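Plasmin and fibronectin-binding protein A (PDB 4MR0) acts as a fibronectin-dependent adhesin and invasin of Streptococcus pneumoniae, binding human fibronectin, plasmin, plasminogen and serum albumin. Local coordinates at residues K325-I331 against Q359-K365; G350-Q354 against A415-K419; E344-I349 against F371-A377; I433-N439 against V466-N472. All blocks are in the same frame, centred on the assembly; numbering follows the deposited sequence.

Overall arrangement
In this modelled part of the adhesin, a right-handed parallel beta-helix, interactions 1, 3 and 4 join adjacent coils, while interaction 2 reaches past the coil of strand 377-381. From the N terminus, interaction 1 closes the turn that leaves 325-331 and returns at 359-365. Within that turn 344-349 and then 350-354 leave consecutively, and their partners lie beyond it, at 371-377 for interaction 3 and at 415-419 for interaction 2. Both therefore cross interaction 1, and they cross each other. Interaction 1 touches interaction 3 through Ile331 and Ile349, and interaction 2 through Asn360 and Gln354. Interaction 4 follows in series, joining strands 431-440 and 462-473 about 17 Å, centre to centre, from interaction 3.

Interaction 1 of 4, residues K325-I331 against Q359-K365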
# COMPACT_ATOMS: atom_id res chain seq x y z
N LYS A 325 -11.13 -2.47 13.01
CA LYS A 325 -10.54 -1.68 11.93
C LYS A 325 -9.30 -0.92 12.35
O LYS A 325 -9.01 -0.79 13.54
CB LYS A 325 -11.56 -0.67 11.41
CG LYS A 325 -11.82 0.51 12.35
CD LYS A 325 -12.71 1.55 11.67
CE LYS A 325 -13.08 2.70 12.59
NZ LYS A 325 -13.96 3.68 11.88
N SER A 326 -8.55 -0.47 11.35
CA SER A 326 -7.39 0.37 11.58
C SER A 326 -8.01 1.73 11.30
O SER A 326 -8.95 1.84 10.50
CB SER A 326 -6.27 0.07 10.58
OG SER A 326 -5.55 -1.08 11.00
N GLU A 327 -7.52 2.78 11.94
CA GLU A 327 -8.14 4.08 11.79
C GLU A 327 -7.11 5.19 11.96
O GLU A 327 -6.20 5.06 12.77
CB GLU A 327 -9.26 4.17 12.83
CG GLU A 327 -9.86 5.53 13.08
CD GLU A 327 -10.85 5.49 14.23
OE1 GLU A 327 -10.86 4.49 14.98
OE2 GLU A 327 -11.62 6.46 14.38
N ASN A 328 -7.26 6.26 11.20
CA ASN A 328 -6.32 7.38 11.26
C ASN A 328 -4.90 6.90 10.96
O ASN A 328 -3.99 7.07 11.77
CB ASN A 328 -6.36 8.05 12.64
CG ASN A 328 -7.76 8.47 13.06
OD1 ASN A 328 -8.65 8.64 12.23
ND2 ASN A 328 -7.96 8.65 14.37
N VAL A 329 -4.72 6.28 9.79
CA VAL A 329 -3.41 5.80 9.38
C VAL A 329 -2.92 6.73 8.28
O VAL A 329 -3.65 7.00 7.33
CB VAL A 329 -3.47 4.36 8.84
CG1 VAL A 329 -2.06 3.87 8.50
CG2 VAL A 329 -4.12 3.44 9.87
N THR A 330 -1.70 7.23 8.42
CA THR A 330 -1.13 8.14 7.43
C THR A 330 0.27 7.68 7.01
O THR A 330 1.14 7.47 7.86
CB THR A 330 -0.99 9.59 7.98
OG1 THR A 330 -2.27 10.10 8.38
CG2 THR A 330 -0.42 10.53 6.89
N ILE A 331 0.45 7.52 5.71
CA ILE A 331 1.73 7.14 5.14
C ILE A 331 2.09 8.41 4.37
O ILE A 331 1.31 8.84 3.53
CB ILE A 331 1.61 5.97 4.13
CG1 ILE A 331 0.78 4.84 4.74
CG2 ILE A 331 3.00 5.44 3.77
CD1 ILE A 331 1.38 4.23 6.01
N GLN A 359 -14.37 -4.69 9.88
CA GLN A 359 -14.73 -3.28 9.82
C GLN A 359 -13.69 -2.59 8.94
O GLN A 359 -12.48 -2.74 9.15
CB GLN A 359 -14.75 -2.67 11.23
CG GLN A 359 -15.29 -1.24 11.30
CD GLN A 359 -16.71 -1.10 10.76
OE1 GLN A 359 -17.63 -1.80 11.20
NE2 GLN A 359 -16.89 -0.19 9.81
N ASN A 360 -14.16 -1.84 7.95
CA ASN A 360 -13.28 -1.15 7.01
C ASN A 360 -12.31 -0.14 7.62
O ASN A 360 -12.71 0.73 8.40
CB ASN A 360 -14.13 -0.41 5.96
CG ASN A 360 -14.78 -1.34 4.94
OD1 ASN A 360 -14.84 -2.56 5.13
ND2 ASN A 360 -15.28 -0.76 3.85
N PRO A 361 -11.00 -0.27 7.31
CA PRO A 361 -10.06 0.71 7.87
C PRO A 361 -10.54 2.08 7.36
O PRO A 361 -10.93 2.21 6.20
CB PRO A 361 -8.73 0.30 7.24
CG PRO A 361 -8.85 -1.21 7.23
CD PRO A 361 -10.29 -1.44 6.77
N SER A 362 -10.52 3.10 8.22
CA SER A 362 -11.01 4.42 7.81
C SER A 362 -10.07 5.58 8.13
O SER A 362 -9.23 5.48 9.03
CB SER A 362 -12.39 4.68 8.44
OG SER A 362 -12.31 4.75 9.86
N ASN A 363 -10.23 6.68 7.39
CA ASN A 363 -9.41 7.88 7.51
C ASN A 363 -7.96 7.51 7.27
O ASN A 363 -7.08 7.65 8.13
CB ASN A 363 -9.58 8.55 8.89
CG ASN A 363 -8.92 9.93 8.95
OD1 ASN A 363 -8.63 10.53 7.91
ND2 ASN A 363 -8.69 10.43 10.15
N ILE A 364 -7.73 7.01 6.06
CA ILE A 364 -6.43 6.56 5.59
C ILE A 364 -5.90 7.65 4.66
O ILE A 364 -6.51 7.94 3.63
CB ILE A 364 -6.57 5.25 4.79
CG1 ILE A 364 -7.37 4.23 5.61
CG2 ILE A 364 -5.19 4.70 4.44
CD1 ILE A 364 -6.71 3.83 6.93
N LYS A 365 -4.77 8.23 5.03
CA LYS A 365 -4.18 9.29 4.23
C LYS A 365 -2.84 8.86 3.66
O LYS A 365 -1.97 8.41 4.39
CB LYS A 365 -4.00 10.55 5.07
CG LYS A 365 -5.30 11.12 5.61
CD LYS A 365 -5.05 12.33 6.50
CE LYS A 365 -6.37 12.95 6.94
NZ LYS A 365 -6.17 13.96 8.01
O HOH W 1 -5.01 9.60 8.75
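Lys325 lies along the backbone of 359-361 and ends on Ser362, an example of how a long side chain can track the neighbouring coil. Its CB rests against the carbonyl of Gln359, and CG runs beside Gln359 CG, the two side chains pointing the same way. CD then passes Asn360 O at 3.4 Å, CE approaches the Ser362 hydroxyl, and NZ donates to Ser362 OG over 2.8 Å. With CG placed between the backbone N and the carbonyl carbon (chi1 73°) and the rest of the chain extended, the ammonium group reaches one coil over.

Further on, the backbones pair in parallel. Ser362 N donates to Ser326 O, Asn328 N to Ser362 O, Lys365 N to Val329 O and Ile331 N to Lys365 O, while Val329 N makes a weak bond to Asn363 O. At the corner, Asn328 and Asn363 both take backbone angles of the left-handed helical region, and their amides meet with planes 80° apart. Asn363 ND2 donates to Asn328 OD1 at 2.7 Å, arriving from above the carbonyl plane. A water links Thr330 OG1 to Asn363 O, donating to the latter. The side chain of Asn363 also lies about 3 Å from a bound calcium ion.

On the inward face, Ile364 CD1 packs on Val329 CB at 3.8 Å, and Ile307 of strand 306-308 touches both residues. In-register parallel pairing of equivalent residues on adjacent coils, turning at the Asn328/Asn363 corner with Val329 and Ile364 aligned inside, is characteristic of the right-handed parallel beta-helix, here between the second and third PbH1 repeats.

Interaction 2 of 4, residues G350-Q354 against A415-K419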
# COMPACT_ATOMS: atom_id res chain seq x y z
N GLY A 350 -1.74 -0.81 0.71
CA GLY A 350 -3.10 -1.25 0.49
C GLY A 350 -3.48 -2.51 1.24
O GLY A 350 -2.92 -2.81 2.29
N THR A 351 -4.46 -3.21 0.71
CA THR A 351 -4.90 -4.47 1.29
C THR A 351 -5.74 -5.19 0.24
O THR A 351 -6.16 -4.58 -0.75
CB THR A 351 -5.68 -4.28 2.61
OG1 THR A 351 -5.75 -5.54 3.29
CG2 THR A 351 -7.08 -3.75 2.36
N HIS A 352 -6.00 -6.47 0.47
CA HIS A 352 -6.73 -7.27 -0.52
C HIS A 352 -7.76 -8.20 0.09
O HIS A 352 -8.09 -9.22 -0.50
CB HIS A 352 -5.71 -8.13 -1.24
CG HIS A 352 -4.86 -8.93 -0.31
ND1 HIS A 352 -3.73 -8.42 0.30
CD2 HIS A 352 -5.03 -10.18 0.20
CE1 HIS A 352 -3.24 -9.32 1.14
NE2 HIS A 352 -4.01 -10.39 1.10
N TYR A 353 -8.29 -7.85 1.26
CA TYR A 353 -9.24 -8.74 1.91
C TYR A 353 -10.25 -8.03 2.80
O TYR A 353 -9.92 -7.07 3.48
CB TYR A 353 -8.44 -9.76 2.74
CG TYR A 353 -9.26 -10.72 3.58
CD1 TYR A 353 -9.95 -11.77 2.99
CD2 TYR A 353 -9.29 -10.60 4.97
CE1 TYR A 353 -10.67 -12.69 3.77
CE2 TYR A 353 -10.01 -11.51 5.75
CZ TYR A 353 -10.69 -12.55 5.14
OH TYR A 353 -11.38 -13.45 5.92
N GLN A 354 -11.48 -8.53 2.77
CA GLN A 354 -12.56 -7.99 3.59
C GLN A 354 -13.71 -8.99 3.59
O GLN A 354 -13.86 -9.77 2.65
CB GLN A 354 -13.05 -6.63 3.05
CG GLN A 354 -13.84 -6.70 1.74
CD GLN A 354 -14.47 -5.35 1.37
OE1 GLN A 354 -14.17 -4.78 0.32
NE2 GLN A 354 -15.34 -4.85 2.24
N ALA A 415 -8.49 1.21 -6.65
CA ALA A 415 -9.45 0.97 -5.56
C ALA A 415 -10.47 0.03 -6.17
O ALA A 415 -11.34 0.46 -6.92
CB ALA A 415 -10.12 2.28 -5.15
N TYR A 416 -10.37 -1.25 -5.83
CA TYR A 416 -11.26 -2.26 -6.38
C TYR A 416 -12.17 -2.91 -5.35
O TYR A 416 -12.14 -2.56 -4.17
CB TYR A 416 -10.43 -3.33 -7.09
CG TYR A 416 -9.73 -4.29 -6.16
CD1 TYR A 416 -8.62 -3.89 -5.40
CD2 TYR A 416 -10.19 -5.60 -6.00
CE1 TYR A 416 -7.99 -4.77 -4.52
CE2 TYR A 416 -9.57 -6.49 -5.13
CZ TYR A 416 -8.47 -6.07 -4.39
OH TYR A 416 -7.86 -6.97 -3.54
N SER A 417 -12.97 -3.86 -5.81
CA SER A 417 -13.91 -4.56 -4.94
C SER A 417 -13.52 -6.03 -4.77
O SER A 417 -13.22 -6.71 -5.75
CB SER A 417 -15.32 -4.46 -5.51
OG SER A 417 -15.74 -3.10 -5.60
N TYR A 418 -13.54 -6.50 -3.53
CA TYR A 418 -13.19 -7.88 -3.21
C TYR A 418 -14.13 -8.84 -3.95
O TYR A 418 -15.34 -8.64 -3.96
CB TYR A 418 -13.33 -8.11 -1.70
CG TYR A 418 -12.80 -9.46 -1.24
CD1 TYR A 418 -11.44 -9.76 -1.31
CD2 TYR A 418 -13.66 -10.44 -0.74
CE1 TYR A 418 -10.94 -11.00 -0.90
CE2 TYR A 418 -13.18 -11.69 -0.33
CZ TYR A 418 -11.81 -11.96 -0.42
OH TYR A 418 -11.32 -13.19 -0.03
N LYS A 419 -13.56 -9.87 -4.58
CA LYS A 419 -14.35 -10.84 -5.32
C LYS A 419 -15.27 -11.63 -4.39
O LYS A 419 -14.81 -12.51 -3.66
CB LYS A 419 -13.44 -11.80 -6.08
CG LYS A 419 -14.18 -12.85 -6.91
CD LYS A 419 -13.25 -13.52 -7.90
CE LYS A 419 -14.01 -14.45 -8.83
NZ LYS A 419 -13.15 -14.95 -9.94
O HOH W 2 -8.46 -9.54 -3.37
O HOH W 3 -14.12 -2.31 -1.99
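Tyr418 reaches across to 352-354 and lays its ring against the backbone there. CG stands anti to the backbone N (chi1 -172°), which sends the ring toward the other segment. Gln354 N lies over the centre of one face, 4.2 Å above the plane, while His352 O sits at the edge, 3.4 Å from Tyr418 CE1. Tyr353 presents its own edge to the face of Tyr418 in an offset edge-to-face pair, with centroids 5.8 Å apart and planes at 88°. The touching atoms are Tyr353 CD1 and Tyr418 OH, 3.6 Å apart, and the hydroxyl lies in the plane of the Tyr353 ring. Lys313 makes a cation-pi contact with Tyr353.

Neither segment is regular helix or strand over most of its length. Both belong to loops of the parallel beta-helix, on two coils with the coil of strand 377-381 between them, and aromatic packing with bridging water joins them in place of direct hydrogen bonds.

Gln354 runs antiparallel alongside Tyr418, its CG 3.8 Å from Tyr418 CB. Its amide is gripped at both ends from outside the pair: OE1 by the hydroxyl of Thr382, and NE2 by the carbonyl of Asp426. A water that donates to Tyr416 O also makes a weak bond to Gln354 OE1.

Tyr416 touches His352 with its hydroxyl, 3.2 Å from His352 CA. A second water, lying in the plane of the Tyr416 ring, bonds that hydroxyl at 2.6 Å and donates to His352 O. His352 ND1 is bonded to Glu303, and the nearest atom of the His352 side chain is about 4 Å from a bound manganese ion.

Interaction 3 of 4, residues E344-I349 against F371-A377; sequences ELVTAI and FDNMMYA
Val346 offers its two methyls to Met375 and Tyr376 like a forked knob. The terminal CE of Met375 nestles between them, 3.4 Å from Val346 CG2, tighter than usual for two carbons, while Tyr376 CB fits beside CG1. Ile299 of helix 296-299 touches both Val346 and Met375. On the other flank Met374, bent at chi2 and chi3, curls so that CE meets Leu345 CB and CG and the sulfur faces Ala348 CB. That small methyl also fills the hollow beside Phe371, 3.4 Å from CD1. Ile349, roughly perpendicular to Phe371, brings CD1 to the ring edge, in plane.

Backbone bonds hold these shapes in register. Met375 N donates to Leu345 O, Ala348 N to Ala377 O, and Val346 O accepts two, from Tyr376 N at 2.8 Å and Ala377 N at 3.1 Å. Beyond the apolar part, Asn373 ND2 reaches Glu344 OE2 weakly, helped by a bridging water, with carboxylate and amide planes 89° apart. Asn373 is held more firmly by Lys397 N, which donates to OD1, and by Ser402 OG at ND2. Val403 N also donates to Glu344 OE2. With several donors gathered round it, the buried carboxylate is probably stabilised in its charged form.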
# COMPACT_ATOMS: atom_id res chain seq x y z
N GLU A 344 11.74 -3.98 -7.81
CA GLU A 344 10.72 -3.04 -7.36
C GLU A 344 9.60 -3.73 -6.58
O GLU A 344 9.27 -4.88 -6.84
CB GLU A 344 10.14 -2.29 -8.56
CG GLU A 344 11.16 -1.54 -9.41
CD GLU A 344 11.85 -2.41 -10.46
OE1 GLU A 344 11.58 -3.63 -10.51
OE2 GLU A 344 12.65 -1.86 -11.24
N LEU A 345 9.02 -3.01 -5.63
CA LEU A 345 7.92 -3.53 -4.82
C LEU A 345 6.76 -3.82 -5.77
O LEU A 345 6.65 -3.20 -6.84
CB LEU A 345 7.48 -2.50 -3.79
CG LEU A 345 8.57 -1.73 -3.03
CD1 LEU A 345 7.91 -0.74 -2.07
CD2 LEU A 345 9.47 -2.70 -2.27
N VAL A 346 5.90 -4.77 -5.41
CA VAL A 346 4.75 -5.11 -6.24
C VAL A 346 3.65 -4.07 -6.02
O VAL A 346 3.16 -3.44 -6.96
CB VAL A 346 4.22 -6.52 -5.89
CG1 VAL A 346 2.99 -6.85 -6.73
CG2 VAL A 346 5.32 -7.56 -6.16
N THR A 347 3.26 -3.90 -4.76
CA THR A 347 2.23 -2.94 -4.37
C THR A 347 2.77 -2.23 -3.14
O THR A 347 3.10 -2.87 -2.15
CB THR A 347 0.91 -3.66 -4.01
OG1 THR A 347 0.37 -4.26 -5.18
CG2 THR A 347 -0.10 -2.67 -3.44
N ALA A 348 2.88 -0.90 -3.21
CA ALA A 348 3.42 -0.17 -2.07
C ALA A 348 2.50 -0.14 -0.85
O ALA A 348 2.94 -0.44 0.27
CB ALA A 348 3.78 1.26 -2.48
N ILE A 349 1.23 0.21 -1.06
CA ILE A 349 0.30 0.34 0.05
C ILE A 349 -1.10 -0.16 -0.27
O ILE A 349 -1.60 0.04 -1.38
CB ILE A 349 0.14 1.84 0.46
CG1 ILE A 349 1.50 2.47 0.71
CG2 ILE A 349 -0.75 1.96 1.70
CD1 ILE A 349 1.46 3.99 0.81
N PHE A 371 6.19 6.78 -5.51
CA PHE A 371 6.07 5.36 -5.83
C PHE A 371 6.85 5.18 -7.13
O PHE A 371 6.33 5.38 -8.23
CB PHE A 371 4.60 5.01 -6.03
CG PHE A 371 3.76 5.26 -4.81
CD1 PHE A 371 3.92 4.49 -3.66
CD2 PHE A 371 2.81 6.27 -4.80
CE1 PHE A 371 3.15 4.72 -2.51
CE2 PHE A 371 2.03 6.52 -3.67
CZ PHE A 371 2.20 5.74 -2.52
N ASP A 372 8.12 4.79 -6.97
CA ASP A 372 9.05 4.65 -8.08
C ASP A 372 9.09 3.32 -8.84
O ASP A 372 9.88 2.43 -8.52
CB ASP A 372 10.45 4.99 -7.58
CG ASP A 372 11.39 5.43 -8.69
OD1 ASP A 372 11.00 5.36 -9.87
OD2 ASP A 372 12.52 5.84 -8.37
N ASN A 373 8.24 3.21 -9.85
CA ASN A 373 8.18 2.03 -10.71
C ASN A 373 7.71 0.74 -10.04
O ASN A 373 8.38 -0.29 -10.13
CB ASN A 373 9.57 1.82 -11.36
CG ASN A 373 9.51 0.97 -12.62
OD1 ASN A 373 8.63 1.15 -13.47
ND2 ASN A 373 10.46 0.04 -12.75
N MET A 374 6.55 0.79 -9.37
CA MET A 374 6.00 -0.41 -8.73
C MET A 374 5.58 -1.38 -9.83
O MET A 374 5.24 -0.96 -10.93
CB MET A 374 4.78 -0.05 -7.87
CG MET A 374 5.07 0.11 -6.37
SD MET A 374 6.18 1.43 -5.84
CE MET A 374 7.81 0.66 -6.17
N MET A 375 5.61 -2.67 -9.53
CA MET A 375 5.25 -3.69 -10.51
C MET A 375 3.75 -3.79 -10.78
O MET A 375 3.33 -4.09 -11.90
CB MET A 375 5.79 -5.06 -10.05
CG MET A 375 5.44 -6.21 -10.97
SD MET A 375 6.05 -7.80 -10.33
CE MET A 375 4.67 -8.34 -9.45
N TYR A 376 2.94 -3.53 -9.76
CA TYR A 376 1.50 -3.64 -9.93
C TYR A 376 0.71 -2.39 -9.60
O TYR A 376 -0.23 -2.02 -10.32
CB TYR A 376 0.98 -4.82 -9.11
CG TYR A 376 -0.48 -5.15 -9.33
CD1 TYR A 376 -1.04 -5.09 -10.60
CD2 TYR A 376 -1.29 -5.55 -8.27
CE1 TYR A 376 -2.37 -5.43 -10.82
CE2 TYR A 376 -2.62 -5.89 -8.47
CZ TYR A 376 -3.16 -5.83 -9.75
OH TYR A 376 -4.47 -6.16 -9.96
N ALA A 377 1.08 -1.73 -8.51
CA ALA A 377 0.35 -0.54 -8.10
C ALA A 377 1.03 0.20 -6.96
O ALA A 377 1.72 -0.41 -6.14
CB ALA A 377 -1.06 -0.92 -7.69
O HOH W 4 13.29 0.76 -11.23

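Interaction 4 of 4, residues I433-N439 against V466-N472; sequences IAENIFN and VTKNVIN
Asn439 and Asn472 lie alongside each other on consecutive coils, their amides nearly coplanar (8° apart). Asn472 ND2 donates to Asn439 OD1 at 3.0 Å in a fairly straight bond, and both CG atoms stand anti to the carbonyl carbon (chi1 near -61°), which gives the two amides matching directions. Inside, the Phe438 ring sets CD1 against Ile471 CG1 at 3.8 Å, and Val470 O lies at the ring edge, in its plane. At the start of the segments, the methyl of Ala434 rests on Thr467 OG1. The same hydroxyl shares a water with Glu435 OE2.

These side chains are positioned by parallel backbone bonding that runs through both strand pieces: Val470 N to Asn436 O, Phe438 N to Val470 O and Asn472 N to Phe438 O after the turn, Thr467 N to Ile433 O and Glu435 N to Thr467 O before it. The axes of the short segments 437-439 and 470-472 approach to 4.7 Å, 6° from parallel.

Further out, Asp395 accepts from Asn439 ND2, and Phe438 stacks on Phe394 of the preceding coil. Strand 431-440 thus lies between 387-396 and 462-473, with 490-500 continuing the beta-helix and 410-415 and 445-451 packing against Phe438 from across the interior.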
# COMPACT_ATOMS: atom_id res chain seq x y z
N ILE A 433 -8.88 11.00 -4.70
CA ILE A 433 -7.61 10.84 -5.40
C ILE A 433 -7.38 12.22 -6.01
O ILE A 433 -7.96 12.57 -7.03
CB ILE A 433 -7.75 9.78 -6.51
CG1 ILE A 433 -8.13 8.44 -5.88
CG2 ILE A 433 -6.44 9.63 -7.27
CD1 ILE A 433 -8.58 7.39 -6.88
N ALA A 434 -6.51 13.00 -5.38
CA ALA A 434 -6.28 14.36 -5.84
C ALA A 434 -4.85 14.84 -5.92
O ALA A 434 -3.99 14.42 -5.15
CB ALA A 434 -7.06 15.31 -4.95
N GLU A 435 -4.61 15.72 -6.88
CA GLU A 435 -3.30 16.34 -7.06
C GLU A 435 -2.10 15.41 -7.10
O GLU A 435 -1.03 15.75 -6.59
CB GLU A 435 -3.11 17.38 -5.94
CG GLU A 435 -4.20 18.46 -5.91
CD GLU A 435 -4.46 19.00 -4.51
OE1 GLU A 435 -3.51 19.49 -3.86
OE2 GLU A 435 -5.63 18.93 -4.06
N ASN A 436 -2.26 14.24 -7.71
CA ASN A 436 -1.16 13.29 -7.83
C ASN A 436 -0.56 13.44 -9.23
O ASN A 436 -1.25 13.85 -10.16
CB ASN A 436 -1.67 11.85 -7.66
CG ASN A 436 -2.27 11.60 -6.30
OD1 ASN A 436 -1.55 11.44 -5.31
ND2 ASN A 436 -3.59 11.57 -6.24
N ILE A 437 0.72 13.13 -9.37
CA ILE A 437 1.38 13.22 -10.67
C ILE A 437 1.75 11.81 -11.11
O ILE A 437 2.32 11.04 -10.33
CB ILE A 437 2.67 14.06 -10.62
CG1 ILE A 437 2.38 15.46 -10.07
CG2 ILE A 437 3.27 14.17 -12.03
CD1 ILE A 437 2.21 15.50 -8.57
N PHE A 438 1.42 11.47 -12.35
CA PHE A 438 1.75 10.15 -12.89
C PHE A 438 2.64 10.32 -14.12
O PHE A 438 2.30 11.09 -15.03
CB PHE A 438 0.49 9.37 -13.29
CG PHE A 438 -0.51 9.18 -12.19
CD1 PHE A 438 -1.33 10.23 -11.78
CD2 PHE A 438 -0.66 7.94 -11.58
CE1 PHE A 438 -2.29 10.05 -10.78
CE2 PHE A 438 -1.61 7.74 -10.58
CZ PHE A 438 -2.43 8.80 -10.17
N ASN A 439 3.76 9.61 -14.15
CA ASN A 439 4.68 9.65 -15.29
C ASN A 439 4.75 8.20 -15.75
O ASN A 439 5.45 7.38 -15.16
CB ASN A 439 6.06 10.15 -14.86
CG ASN A 439 6.01 11.57 -14.33
OD1 ASN A 439 5.55 12.48 -15.02
ND2 ASN A 439 6.48 11.77 -13.11
N VAL A 466 -11.99 12.23 -8.15
CA VAL A 466 -10.71 12.21 -8.85
C VAL A 466 -10.53 13.62 -9.39
O VAL A 466 -11.12 13.99 -10.42
CB VAL A 466 -10.71 11.20 -10.01
CG1 VAL A 466 -9.35 11.18 -10.68
CG2 VAL A 466 -11.08 9.80 -9.50
N THR A 467 -9.70 14.41 -8.71
CA THR A 467 -9.51 15.81 -9.10
C THR A 467 -8.08 16.31 -9.16
O THR A 467 -7.21 15.88 -8.40
CB THR A 467 -10.25 16.74 -8.12
OG1 THR A 467 -9.78 16.48 -6.79
CG2 THR A 467 -11.74 16.52 -8.18
N LYS A 468 -7.86 17.26 -10.08
CA LYS A 468 -6.57 17.91 -10.25
C LYS A 468 -5.34 17.02 -10.34
O LYS A 468 -4.25 17.42 -9.94
CB LYS A 468 -6.37 18.95 -9.15
CG LYS A 468 -7.34 20.13 -9.27
CD LYS A 468 -7.05 21.24 -8.26
CE LYS A 468 -7.94 22.46 -8.55
NZ LYS A 468 -7.76 23.57 -7.56
N ASN A 469 -5.51 15.81 -10.86
CA ASN A 469 -4.38 14.92 -11.03
C ASN A 469 -3.74 15.23 -12.38
O ASN A 469 -4.42 15.70 -13.30
CB ASN A 469 -4.83 13.46 -11.02
CG ASN A 469 -5.45 13.06 -9.71
OD1 ASN A 469 -6.67 13.09 -9.54
ND2 ASN A 469 -4.61 12.68 -8.75
N VAL A 470 -2.44 14.98 -12.48
CA VAL A 470 -1.72 15.22 -13.72
C VAL A 470 -1.13 13.91 -14.22
O VAL A 470 -0.28 13.31 -13.56
CB VAL A 470 -0.58 16.24 -13.53
CG1 VAL A 470 0.24 16.36 -14.81
CG2 VAL A 470 -1.14 17.59 -13.13
N ILE A 471 -1.60 13.47 -15.38
CA ILE A 471 -1.12 12.23 -15.96
C ILE A 471 -0.27 12.49 -17.20
O ILE A 471 -0.75 13.04 -18.19
CB ILE A 471 -2.31 11.33 -16.35
CG1 ILE A 471 -3.12 10.99 -15.09
CG2 ILE A 471 -1.81 10.05 -17.03
CD1 ILE A 471 -4.34 10.11 -15.35
N ASN A 472 0.99 12.11 -17.14
CA ASN A 472 1.91 12.27 -18.26
C ASN A 472 2.18 10.88 -18.83
O ASN A 472 3.09 10.18 -18.38
CB ASN A 472 3.22 12.91 -17.80
CG ASN A 472 3.02 14.28 -17.21
OD1 ASN A 472 2.42 15.16 -17.84
ND2 ASN A 472 3.52 14.49 -15.99
O HOH W 5 -7.98 18.53 -5.82